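Local atomic coordinates of putative xanthine dehydrogenase YAGS fad-binding subunit (Escherichia coli, PDB entry 5G5G), a protein that probably oxidises aldehydes in the periplasm as the molybdenum-bearing subunit of a three-chain oxidase, holding a pterin cytosine dinucleotide beside a dioxothiomolybdenum centre. Residues L204-S209 with V231-P236; Q211-C216 with D464-G469; G448-L453 with S498-S503. All coordinates share one frame; numbering follows the deposited sequence.

In the fold
From the N terminus, contact 1 comes first: strand 203-208 pairs with strand 231-234 and closes the short excursion through helix 213-224. The start of that helix, inside the excursion, opens contact 2, whose partner 464-469 follows some 250 residues later, so contacts 1 and 2 cross. Before contact 2 closes, strand 447-453 opens contact 3, which ends at 498-503; contacts 2 and 3 therefore cross as well, whereas contacts 1 and 3 follow in series. Contact 2 bridges the two molybdopterin cofactor-binding regions and borders the cofactor. Loop 498-503 of the second region also lies against strand 231-234 of the first through Ser498 and Ile233, and against loop 464-469 through Pro501 and Asp464.

Contact 1: residues L204-S209 with V231-P236; sequences LTLWTS and VRIISP
Leu204-Thr208 and Val231-Ile234 run as neighbouring parallel strands, their axes 4.8 Å apart at the closest and inclined by 18°. Four backbone bonds zigzag across: Arg232 N to Leu204 O, Leu206 N to Arg232 O, Ile234 N to Leu206 O and Thr208 N to Ile234 O. Past the last rung a side chain takes over, for Ser235 OG donates to Thr208 O at 2.7 Å, standing 45° out of the carbonyl plane, and also bonds with Asn210 N. The pair forms the two strands of a beta-alpha-beta crossover through helix 213-224, with 231-234 the last strand of a mixed sheet, its far side bonded by the loop at Gly496 and Ser498. On the face carrying Thr205, Trp207 and Ile234, the CG1 branch of Ile234 points away from its carbonyl carbon (chi1 -59°) and lays CD1 over the indole of Trp207, 4.0 Å from the centroid of the five-membered ring, a CH-pi contact. Ile234 CG2 meets Trp207 CD1 alongside at 3.6 Å. Thr205 CG2 sits over the same indole face, near its rim, and touches Ile234 CD1 at 3.6 Å. On the other face Ile233 CD1 lies 3.9 Å from Leu206 CB; Ile233 CG2 crosses to Thr208 CG2 at 3.8 Å. Helices 213-224 and 250-262 pack against this side, while the extended chain of Arg232 leads off to a salt bridge with Asp497.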
loop_
_atom_site.group_PDB
_atom_site.type_symbol
_atom_site.label_atom_id
_atom_site.label_comp_id
_atom_site.label_asym_id
_atom_site.label_seq_id
_atom_site.Cartn_x
_atom_site.Cartn_y
_atom_site.Cartn_z
ATOM N N LEU C 204 5.941 26.714 -18.572
ATOM C CA LEU C 204 5.270 25.953 -17.500
ATOM C C LEU C 204 6.326 25.314 -16.623
ATOM O O LEU C 204 7.260 24.689 -17.157
ATOM C CB LEU C 204 4.442 24.873 -18.158
ATOM C CG LEU C 204 3.867 23.753 -17.296
ATOM C CD1 LEU C 204 2.880 24.276 -16.252
ATOM C CD2 LEU C 204 3.204 22.696 -18.131
ATOM N N THR C 205 6.181 25.415 -15.306
ATOM C CA THR C 205 6.936 24.583 -14.400
ATOM C C THR C 205 5.967 23.693 -13.666
ATOM O O THR C 205 4.940 24.177 -13.183
ATOM C CB THR C 205 7.760 25.445 -13.394
ATOM O OG1 THR C 205 8.556 26.367 -14.168
ATOM C CG2 THR C 205 8.672 24.588 -12.543
ATOM N N LEU C 206 6.242 22.386 -13.642
ATOM C CA LEU C 206 5.388 21.404 -12.976
ATOM C C LEU C 206 6.225 20.684 -11.940
ATOM O O LEU C 206 7.215 20.010 -12.295
ATOM C CB LEU C 206 4.820 20.389 -13.970
ATOM C CG LEU C 206 3.690 19.532 -13.378
ATOM C CD1 LEU C 206 2.334 20.250 -13.497
ATOM C CD2 LEU C 206 3.589 18.171 -14.010
ATOM N N TRP C 207 5.822 20.797 -10.689
ATOM C CA TRP C 207 6.350 19.982 -9.613
ATOM C C TRP C 207 5.418 18.792 -9.546
ATOM O O TRP C 207 4.174 18.935 -9.510
ATOM C CB TRP C 207 6.291 20.726 -8.299
ATOM C CG TRP C 207 7.265 21.888 -8.189
ATOM C CD1 TRP C 207 8.453 21.882 -7.547
ATOM C CD2 TRP C 207 7.120 23.213 -8.734
ATOM N NE1 TRP C 207 9.063 23.124 -7.629
ATOM C CE2 TRP C 207 8.261 23.962 -8.344
ATOM C CE3 TRP C 207 6.103 23.873 -9.466
ATOM C CZ2 TRP C 207 8.436 25.329 -8.685
ATOM C CZ3 TRP C 207 6.314 25.194 -9.850
ATOM C CH2 TRP C 207 7.446 25.927 -9.447
ATOM N N THR C 208 5.978 17.594 -9.533
ATOM C CA THR C 208 5.122 16.425 -9.666
ATOM C C THR C 208 5.756 15.222 -8.985
ATOM O O THR C 208 6.828 15.341 -8.356
ATOM C CB THR C 208 4.836 16.154 -11.189
ATOM O OG1 THR C 208 3.786 15.183 -11.370
ATOM C CG2 THR C 208 6.099 15.699 -11.879
ATOM N N SER C 209 5.063 14.078 -9.094
ATOM C CA SER C 209 5.496 12.809 -8.533
ATOM C C SER C 209 5.559 11.839 -9.731
ATOM O O SER C 209 4.530 11.410 -10.227
ATOM C CB SER C 209 4.504 12.332 -7.447
ATOM O OG SER C 209 5.010 11.190 -6.770
ATOM N N VAL C 231 8.605 23.669 -21.096
ATOM C CA VAL C 231 8.136 22.867 -19.937
ATOM C C VAL C 231 9.336 22.426 -19.114
ATOM O O VAL C 231 10.322 21.893 -19.665
ATOM C CB VAL C 231 7.386 21.619 -20.377
ATOM C CG1 VAL C 231 6.996 20.747 -19.155
ATOM C CG2 VAL C 231 6.147 22.025 -21.166
ATOM N N ARG C 232 9.229 22.608 -17.800
ATOM C CA ARG C 232 10.218 22.178 -16.866
ATOM C C ARG C 232 9.466 21.273 -15.876
ATOM O O ARG C 232 8.429 21.651 -15.354
ATOM C CB ARG C 232 10.917 23.309 -16.124
ATOM C CG ARG C 232 11.964 22.848 -15.103
ATOM C CD ARG C 232 12.716 24.008 -14.490
ATOM N NE ARG C 232 13.635 23.615 -13.418
ATOM C CZ ARG C 232 14.320 24.459 -12.662
ATOM N NH1 ARG C 232 14.179 25.793 -12.764
ATOM N NH2 ARG C 232 15.147 24.010 -11.750
ATOM N N ILE C 233 10.017 20.079 -15.649
ATOM C CA ILE C 233 9.441 19.119 -14.720
ATOM C C ILE C 233 10.395 18.958 -13.522
ATOM O O ILE C 233 11.624 18.774 -13.711
ATOM C CB ILE C 233 9.247 17.743 -15.433
ATOM C CG1 ILE C 233 8.364 17.823 -16.688
ATOM C CG2 ILE C 233 8.744 16.700 -14.465
ATOM C CD1 ILE C 233 6.968 18.366 -16.454
ATOM N N ILE C 234 9.825 18.896 -12.308
ATOM C CA ILE C 234 10.570 18.808 -11.061
ATOM C C ILE C 234 9.961 17.723 -10.173
ATOM O O ILE C 234 8.785 17.758 -9.913
ATOM C CB ILE C 234 10.542 20.188 -10.321
ATOM C CG1 ILE C 234 11.164 21.236 -11.232
ATOM C CG2 ILE C 234 11.213 20.085 -8.981
ATOM C CD1 ILE C 234 11.083 22.647 -10.714
ATOM N N SER C 235 10.756 16.687 -9.849
ATOM C CA SER C 235 10.324 15.624 -8.964
ATOM C C SER C 235 11.529 15.017 -8.188
ATOM O O SER C 235 11.943 13.873 -8.469
ATOM C CB SER C 235 9.592 14.565 -9.810
ATOM O OG SER C 235 8.844 13.720 -8.970
ATOM N N PRO C 236 12.097 15.766 -7.233
ATOM C CA PRO C 236 13.306 15.302 -6.538
ATOM C C PRO C 236 13.040 14.234 -5.511
ATOM O O PRO C 236 13.935 13.457 -5.189
ATOM C CB PRO C 236 13.874 16.608 -5.902
ATOM C CG PRO C 236 12.641 17.457 -5.671
ATOM C CD PRO C 236 11.782 17.178 -6.885
#

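Contact 2: residues Q211-C216 with D464-G469; sequences QMIDWC and DMTDIG. With MCN (pterin cytosine dinucleotide), chain Y.
Gln211 and Thr466 are joined by the one direct hydrogen bond between the segments: Thr466 OG1 donates to Gln211 O at 2.8 Å, approaching from above the carbonyl plane, 38° out of it. The hydroxyl gets there by sitting between the backbone N and the carbonyl carbon of its own residue (chi1 52°), and it is also bonded to Ser506 OG. Packing is tight just beside it. Ile213, in the first turn of helix 213-224, slides past Asp464 in the opposite direction and presses CG1 to 3.2 Å from Asp464 O, while the same CG1 meets Thr466 CG2 at 3.8 Å. Farther along, Ile468 crosses Gln211, CG2 to CG, at 4.0 Å and puts its CD1 only 3.3 Å from O4' of the pterin.

The other end is looser and wet. Water 1 accepts from Ile213 N and donates to Asp464 O; water 2 accepts from Asp214 N and donates to Asp464 OD2 at 2.8 Å, so the first amides of the helix are joined to the loop through solvent. Asp464 OD1 is bonded to Ser503 OG. The carboxylates of Asp214 and Asp464 come within 4.9 Å, OD1 to OD2, a repulsion that water 2, Ser503 and the nearby helix N terminus probably offset at Asp464.

This is part of the molybdenum cofactor pocket. The amide of Gln211 is held in one sense, OE1 accepting from the backbone N of Gly243 and Lys245 and NE2 donating to Ser506 O, which implies that NE2, rather than an oxygen, is kept directed at O1 of the dioxothiomolybdenum ion, to which it is hydrogen-bonded.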
loop_
_atom_site.group_PDB
_atom_site.type_symbol
_atom_site.label_atom_id
_atom_site.label_comp_id
_atom_site.label_asym_id
_atom_site.label_seq_id
_atom_site.Cartn_x
_atom_site.Cartn_y
_atom_site.Cartn_z
ATOM N N GLN C 211 8.286 9.000 -12.054
ATOM C CA GLN C 211 9.480 8.172 -12.123
ATOM C C GLN C 211 10.383 8.538 -13.325
ATOM O O GLN C 211 11.575 8.156 -13.328
ATOM C CB GLN C 211 9.078 6.699 -12.269
ATOM C CG GLN C 211 8.277 6.118 -11.099
ATOM C CD GLN C 211 7.763 4.707 -11.276
ATOM O OE1 GLN C 211 6.622 4.376 -10.934
ATOM N NE2 GLN C 211 8.615 3.851 -11.842
ATOM N N MET C 212 9.819 9.183 -14.339
ATOM C CA MET C 212 10.451 9.329 -15.674
ATOM C C MET C 212 10.338 10.761 -16.142
ATOM O O MET C 212 9.338 11.145 -16.736
ATOM C CB MET C 212 9.764 8.403 -16.672
ATOM C CG MET C 212 9.878 6.919 -16.384
ATOM S SD MET C 212 11.563 6.421 -16.841
ATOM C CE MET C 212 11.562 4.695 -16.611
ATOM N N ILE C 213 11.327 11.577 -15.789
ATOM C CA ILE C 213 11.249 13.037 -15.895
ATOM C C ILE C 213 11.140 13.400 -17.356
ATOM O O ILE C 213 10.303 14.233 -17.732
ATOM C CB ILE C 213 12.480 13.738 -15.282
ATOM C CG1 ILE C 213 12.537 13.551 -13.748
ATOM C CG2 ILE C 213 12.548 15.234 -15.633
ATOM C CD1 ILE C 213 11.425 14.306 -12.997
ATOM N N ASP C 214 11.982 12.778 -18.189
ATOM C CA ASP C 214 11.981 13.199 -19.610
ATOM C C ASP C 214 10.688 12.780 -20.322
ATOM O O ASP C 214 10.157 13.552 -21.127
ATOM C CB ASP C 214 13.202 12.669 -20.351
ATOM C CG ASP C 214 13.360 13.301 -21.718
ATOM O OD1 ASP C 214 13.491 14.536 -21.842
ATOM O OD2 ASP C 214 13.428 12.510 -22.670
ATOM N N TRP C 215 10.169 11.586 -20.033
ATOM C CA TRP C 215 8.915 11.128 -20.647
ATOM C C TRP C 215 7.802 12.059 -20.205
ATOM O O TRP C 215 6.934 12.408 -21.003
ATOM C CB TRP C 215 8.520 9.742 -20.174
ATOM C CG TRP C 215 9.381 8.621 -20.711
ATOM C CD1 TRP C 215 10.422 8.703 -21.595
ATOM C CD2 TRP C 215 9.199 7.249 -20.402
ATOM N NE1 TRP C 215 10.949 7.416 -21.809
ATOM C CE2 TRP C 215 10.174 6.512 -21.119
ATOM C CE3 TRP C 215 8.308 6.564 -19.574
ATOM C CZ2 TRP C 215 10.246 5.112 -21.054
ATOM C CZ3 TRP C 215 8.380 5.175 -19.514
ATOM C CH2 TRP C 215 9.371 4.472 -20.214
ATOM N N CYS C 216 7.810 12.416 -18.923
ATOM C CA CYS C 216 6.775 13.375 -18.394
ATOM C C CYS C 216 6.788 14.661 -19.180
ATOM O O CYS C 216 5.745 15.163 -19.633
ATOM C CB CYS C 216 7.032 13.647 -16.912
ATOM S SG CYS C 216 5.813 14.728 -16.101
ATOM N N ASP C 464 18.724 14.038 -14.426
ATOM C CA ASP C 464 17.277 13.998 -14.203
ATOM C C ASP C 464 16.759 12.637 -13.659
ATOM O O ASP C 464 15.540 12.422 -13.495
ATOM C CB ASP C 464 16.503 14.403 -15.462
ATOM C CG ASP C 464 16.318 13.273 -16.479
ATOM O OD1 ASP C 464 16.899 12.153 -16.308
ATOM O OD2 ASP C 464 15.612 13.505 -17.502
ATOM N N MET C 465 17.676 11.723 -13.400
ATOM C CA MET C 465 17.313 10.481 -12.713
ATOM C C MET C 465 16.527 10.723 -11.443
ATOM O O MET C 465 16.743 11.726 -10.769
ATOM C CB MET C 465 18.583 9.701 -12.380
ATOM C CG MET C 465 18.332 8.375 -11.729
ATOM S SD MET C 465 17.362 7.254 -12.769
ATOM C CE MET C 465 17.170 5.949 -11.619
ATOM N N THR C 466 15.599 9.832 -11.153
ATOM C CA THR C 466 14.768 9.909 -9.940
ATOM C C THR C 466 15.202 8.920 -8.873
ATOM O O THR C 466 15.849 7.848 -9.157
ATOM C CB THR C 466 13.283 9.675 -10.299
ATOM O OG1 THR C 466 13.168 8.446 -11.058
ATOM C CG2 THR C 466 12.769 10.823 -11.089
ATOM N N ASP C 467 14.832 9.276 -7.650
ATOM C CA ASP C 467 14.974 8.413 -6.477
ATOM C C ASP C 467 13.605 8.252 -5.942
ATOM O O ASP C 467 13.049 9.177 -5.341
ATOM C CB ASP C 467 15.950 8.982 -5.417
ATOM C CG ASP C 467 16.326 7.946 -4.354
ATOM O OD1 ASP C 467 15.454 7.059 -4.079
ATOM O OD2 ASP C 467 17.480 8.021 -3.858
ATOM N N ILE C 468 13.009 7.071 -6.175
ATOM C CA ILE C 468 11.585 6.816 -5.809
ATOM C C ILE C 468 11.531 6.025 -4.505
ATOM O O ILE C 468 10.512 5.415 -4.183
ATOM C CB ILE C 468 10.845 6.140 -6.958
ATOM C CG1 ILE C 468 11.475 4.744 -7.289
ATOM C CG2 ILE C 468 10.879 7.012 -8.211
ATOM C CD1 ILE C 468 10.825 4.002 -8.413
ATOM N N GLY C 469 12.637 6.063 -3.750
ATOM C CA GLY C 469 12.888 5.226 -2.573
ATOM C C GLY C 469 13.888 4.103 -2.886
ATOM O O GLY C 469 14.264 3.316 -1.992
HETATM N N1 MCN Y . 20.870 -1.492 -6.414
HETATM C C2 MCN Y . 22.223 -1.657 -5.870
HETATM N N3 MCN Y . 22.942 -2.471 -6.945
HETATM C C4 MCN Y . 22.538 -3.067 -8.054
HETATM C C5 MCN Y . 21.149 -2.647 -8.449
HETATM C C6 MCN Y . 20.408 -1.978 -7.614
HETATM O O2 MCN Y . 22.678 -1.269 -4.926
HETATM N N4 MCN Y . 23.193 -3.842 -8.843
HETATM C "C1'" MCN Y . 19.977 -0.901 -5.430
HETATM C C2D MCN Y . 20.204 0.651 -5.294
HETATM O "O2'" MCN Y . 19.806 1.081 -3.994
HETATM C "C3'" MCN Y . 19.283 1.090 -6.316
HETATM C C4D MCN Y . 17.943 0.224 -6.302
HETATM O O4D MCN Y . 18.617 -1.051 -5.860
HETATM O "O3'" MCN Y . 18.826 2.490 -6.295
HETATM C "C5'" MCN Y . 17.174 -0.093 -7.445
HETATM O "O5'" MCN Y . 17.913 -0.089 -8.644
HETATM P PA MCN Y . 17.308 -0.792 -9.885
HETATM O O1A MCN Y . 18.140 -0.349 -11.088
HETATM O O2A MCN Y . 17.077 -2.235 -9.601
HETATM O O3A MCN Y . 15.780 -0.097 -10.036
HETATM P PB MCN Y . 15.515 1.291 -10.745
HETATM O O1B MCN Y . 15.299 1.095 -12.183
HETATM O O2B MCN Y . 16.523 2.292 -10.282
HETATM O O3B MCN Y . 14.192 1.670 -9.984
HETATM C C10 MCN Y . 12.889 1.148 -10.486
HETATM C "C9'" MCN Y . 12.366 -0.009 -9.711
HETATM C "C8'" MCN Y . 11.035 -0.523 -10.490
HETATM S "S8'" MCN Y . 11.024 -0.674 -12.159
HETATM C "C7'" MCN Y . 10.013 -0.601 -9.791
HETATM S "S7'" MCN Y . 8.411 -0.953 -10.501
HETATM C "C6'" MCN Y . 10.043 -0.655 -8.232
HETATM C C7 MCN Y . 11.595 -0.742 -7.844
HETATM O "O9'" MCN Y . 12.334 0.265 -8.407
HETATM N "N5'" MCN Y . 9.539 0.761 -7.831
HETATM C C4A MCN Y . 9.789 1.233 -6.432
HETATM N "N8'" MCN Y . 11.680 -0.535 -6.383
HETATM C C4B MCN Y . 11.011 0.482 -5.799
HETATM N "N1'" MCN Y . 11.245 0.741 -4.448
HETATM C "C2'" MCN Y . 10.793 1.904 -3.816
HETATM N "N2'" MCN Y . 10.983 2.137 -2.607
HETATM N "N3'" MCN Y . 9.727 2.502 -4.429
HETATM C "C4'" MCN Y . 9.276 2.423 -5.737
HETATM O "O4'" MCN Y . 8.372 2.978 -6.390
HETATM O O HOH W 1 14.044 10.527 -14.956
HETATM O O HOH W 2 14.546 10.878 -17.702
#

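Contact 3: residues G448-L453 with S498-S503; sequences GARVHL and SSFPVS
Pro501, Arg450 and Gly448 carry this contact, in which loop 498-503 leans on the first half of strand 447-453. The proline ring is the wedge. Its CB rests 3.8 Å from Ala449 N, its CG lies against the CB of Arg450, and its CD sits beneath one face of the guanidinium, 3.5 Å from the plane and offset toward the rim. Arg450 and Pro501 cross at about a right angle: the arginine chain leaves CB with CG opposite the backbone N and then bends at chi3 (48°), which turns its flat head back over the ring. Ser499 O meets the guanidinium edge in its plane, taking a long, weak bond from NH2 at 3.5 Å. Water 3 reinforces it, accepting from NH1 at 3.1 Å and donating to Ser499 O at 2.9 Å. The charge itself is matched outside the loop, NE forming a salt bridge with Glu462 and NH1 one with Glu569, on the two strands flanking 447-453. With a leucine in place of Arg450, both glutamates would probably lose their shared cation, and Pro501 and Ser499 would be left without the flat group that joins them to the strand. Near the start of the strand Gly448 N donates to Val502 O at 2.8 Å, tilted 30° from the carbonyl plane; a CB on Gly448 would come within 3.4 Å of that same Val502 O. The contact thus ties the middle strand of a five-stranded mixed sheet, in the second molybdopterin cofactor-binding region, to the loop that runs on to Gly507 and Gly508 of the molybdenum site.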
loop_
_atom_site.group_PDB
_atom_site.type_symbol
_atom_site.label_atom_id
_atom_site.label_comp_id
_atom_site.label_asym_id
_atom_site.label_seq_id
_atom_site.Cartn_x
_atom_site.Cartn_y
_atom_site.Cartn_z
ATOM N N GLY C 448 22.642 10.032 -19.157
ATOM C CA GLY C 448 23.648 11.080 -19.028
ATOM C C GLY C 448 23.661 11.799 -17.700
ATOM O O GLY C 448 22.737 11.674 -16.900
ATOM N N ALA C 449 24.741 12.540 -17.486
ATOM C CA ALA C 449 24.964 13.255 -16.252
ATOM C C ALA C 449 25.961 14.373 -16.441
ATOM O O ALA C 449 26.767 14.370 -17.365
ATOM C CB ALA C 449 25.453 12.292 -15.169
ATOM N N ARG C 450 25.874 15.374 -15.581
ATOM C CA ARG C 450 26.846 16.455 -15.519
ATOM C C ARG C 450 27.492 16.349 -14.141
ATOM O O ARG C 450 26.800 16.173 -13.146
ATOM C CB ARG C 450 26.111 17.790 -15.695
ATOM C CG ARG C 450 26.981 19.008 -15.691
ATOM C CD ARG C 450 26.279 20.232 -16.326
ATOM N NE ARG C 450 24.929 20.463 -15.824
ATOM C CZ ARG C 450 23.774 20.501 -16.512
ATOM N NH1 ARG C 450 23.683 20.296 -17.829
ATOM N NH2 ARG C 450 22.670 20.750 -15.856
ATOM N N VAL C 451 28.817 16.356 -14.096
ATOM C CA VAL C 451 29.567 16.266 -12.831
ATOM C C VAL C 451 30.554 17.428 -12.783
ATOM O O VAL C 451 31.258 17.693 -13.755
ATOM C CB VAL C 451 30.313 14.944 -12.700
ATOM C CG1 VAL C 451 30.992 14.824 -11.320
ATOM C CG2 VAL C 451 29.355 13.790 -12.893
ATOM N N HIS C 452 30.567 18.127 -11.664
ATOM C CA HIS C 452 31.456 19.293 -11.462
ATOM C C HIS C 452 32.421 19.043 -10.320
ATOM O O HIS C 452 32.006 18.503 -9.257
ATOM C CB HIS C 452 30.706 20.505 -11.045
ATOM C CG HIS C 452 29.495 20.807 -11.854
ATOM N ND1 HIS C 452 29.523 21.712 -12.891
ATOM C CD2 HIS C 452 28.218 20.389 -11.749
ATOM C CE1 HIS C 452 28.308 21.843 -13.391
ATOM N NE2 HIS C 452 27.496 21.062 -12.708
ATOM N N LEU C 453 33.682 19.400 -10.521
ATOM C CA LEU C 453 34.636 19.498 -9.407
ATOM C C LEU C 453 34.655 20.972 -9.038
ATOM O O LEU C 453 35.089 21.821 -9.852
ATOM C CB LEU C 453 36.038 19.031 -9.795
ATOM C CG LEU C 453 37.122 19.154 -8.718
ATOM C CD1 LEU C 453 36.790 18.260 -7.520
ATOM C CD2 LEU C 453 38.505 18.802 -9.244
ATOM N N SER C 498 14.155 18.376 -15.056
ATOM C CA SER C 498 14.421 18.381 -16.507
ATOM C C SER C 498 15.434 19.435 -16.936
ATOM O O SER C 498 15.888 19.426 -18.108
ATOM C CB SER C 498 13.137 18.487 -17.332
ATOM O OG SER C 498 12.500 19.737 -17.106
ATOM N N SER C 499 15.843 20.323 -16.041
ATOM C CA SER C 499 16.977 21.177 -16.369
ATOM C C SER C 499 18.335 20.415 -16.328
ATOM O O SER C 499 19.324 20.911 -16.829
ATOM C CB SER C 499 16.950 22.483 -15.570
ATOM O OG SER C 499 17.343 22.300 -14.240
ATOM N N PHE C 500 18.343 19.167 -15.867
ATOM C CA PHE C 500 19.572 18.374 -15.804
ATOM C C PHE C 500 19.633 17.408 -16.972
ATOM O O PHE C 500 18.642 17.171 -17.642
ATOM C CB PHE C 500 19.571 17.548 -14.520
ATOM C CG PHE C 500 19.507 18.356 -13.248
ATOM C CD1 PHE C 500 19.997 19.687 -13.176
ATOM C CD2 PHE C 500 19.006 17.757 -12.108
ATOM C CE1 PHE C 500 19.939 20.399 -11.996
ATOM C CE2 PHE C 500 18.942 18.474 -10.944
ATOM C CZ PHE C 500 19.401 19.777 -10.876
ATOM N N PRO C 501 20.779 16.756 -17.178
ATOM C CA PRO C 501 20.846 15.860 -18.325
ATOM C C PRO C 501 19.907 14.684 -18.270
ATOM O O PRO C 501 19.526 14.229 -17.175
ATOM C CB PRO C 501 22.312 15.362 -18.281
ATOM C CG PRO C 501 23.052 16.531 -17.748
ATOM C CD PRO C 501 22.122 17.101 -16.685
ATOM N N VAL C 502 19.519 14.207 -19.441
ATOM C CA VAL C 502 18.569 13.104 -19.554
ATOM C C VAL C 502 19.173 11.749 -19.144
ATOM O O VAL C 502 20.140 11.236 -19.773
ATOM C CB VAL C 502 18.002 13.010 -20.984
ATOM C CG1 VAL C 502 17.044 11.829 -21.131
ATOM C CG2 VAL C 502 17.276 14.320 -21.344
ATOM N N SER C 503 18.628 11.185 -18.077
ATOM C CA SER C 503 18.883 9.795 -17.691
ATOM C C SER C 503 17.860 8.829 -18.274
ATOM O O SER C 503 16.864 9.246 -18.873
ATOM C CB SER C 503 18.832 9.695 -16.160
ATOM O OG SER C 503 17.500 9.654 -15.716
HETATM O O HOH W 3 20.895 19.823 -18.983
#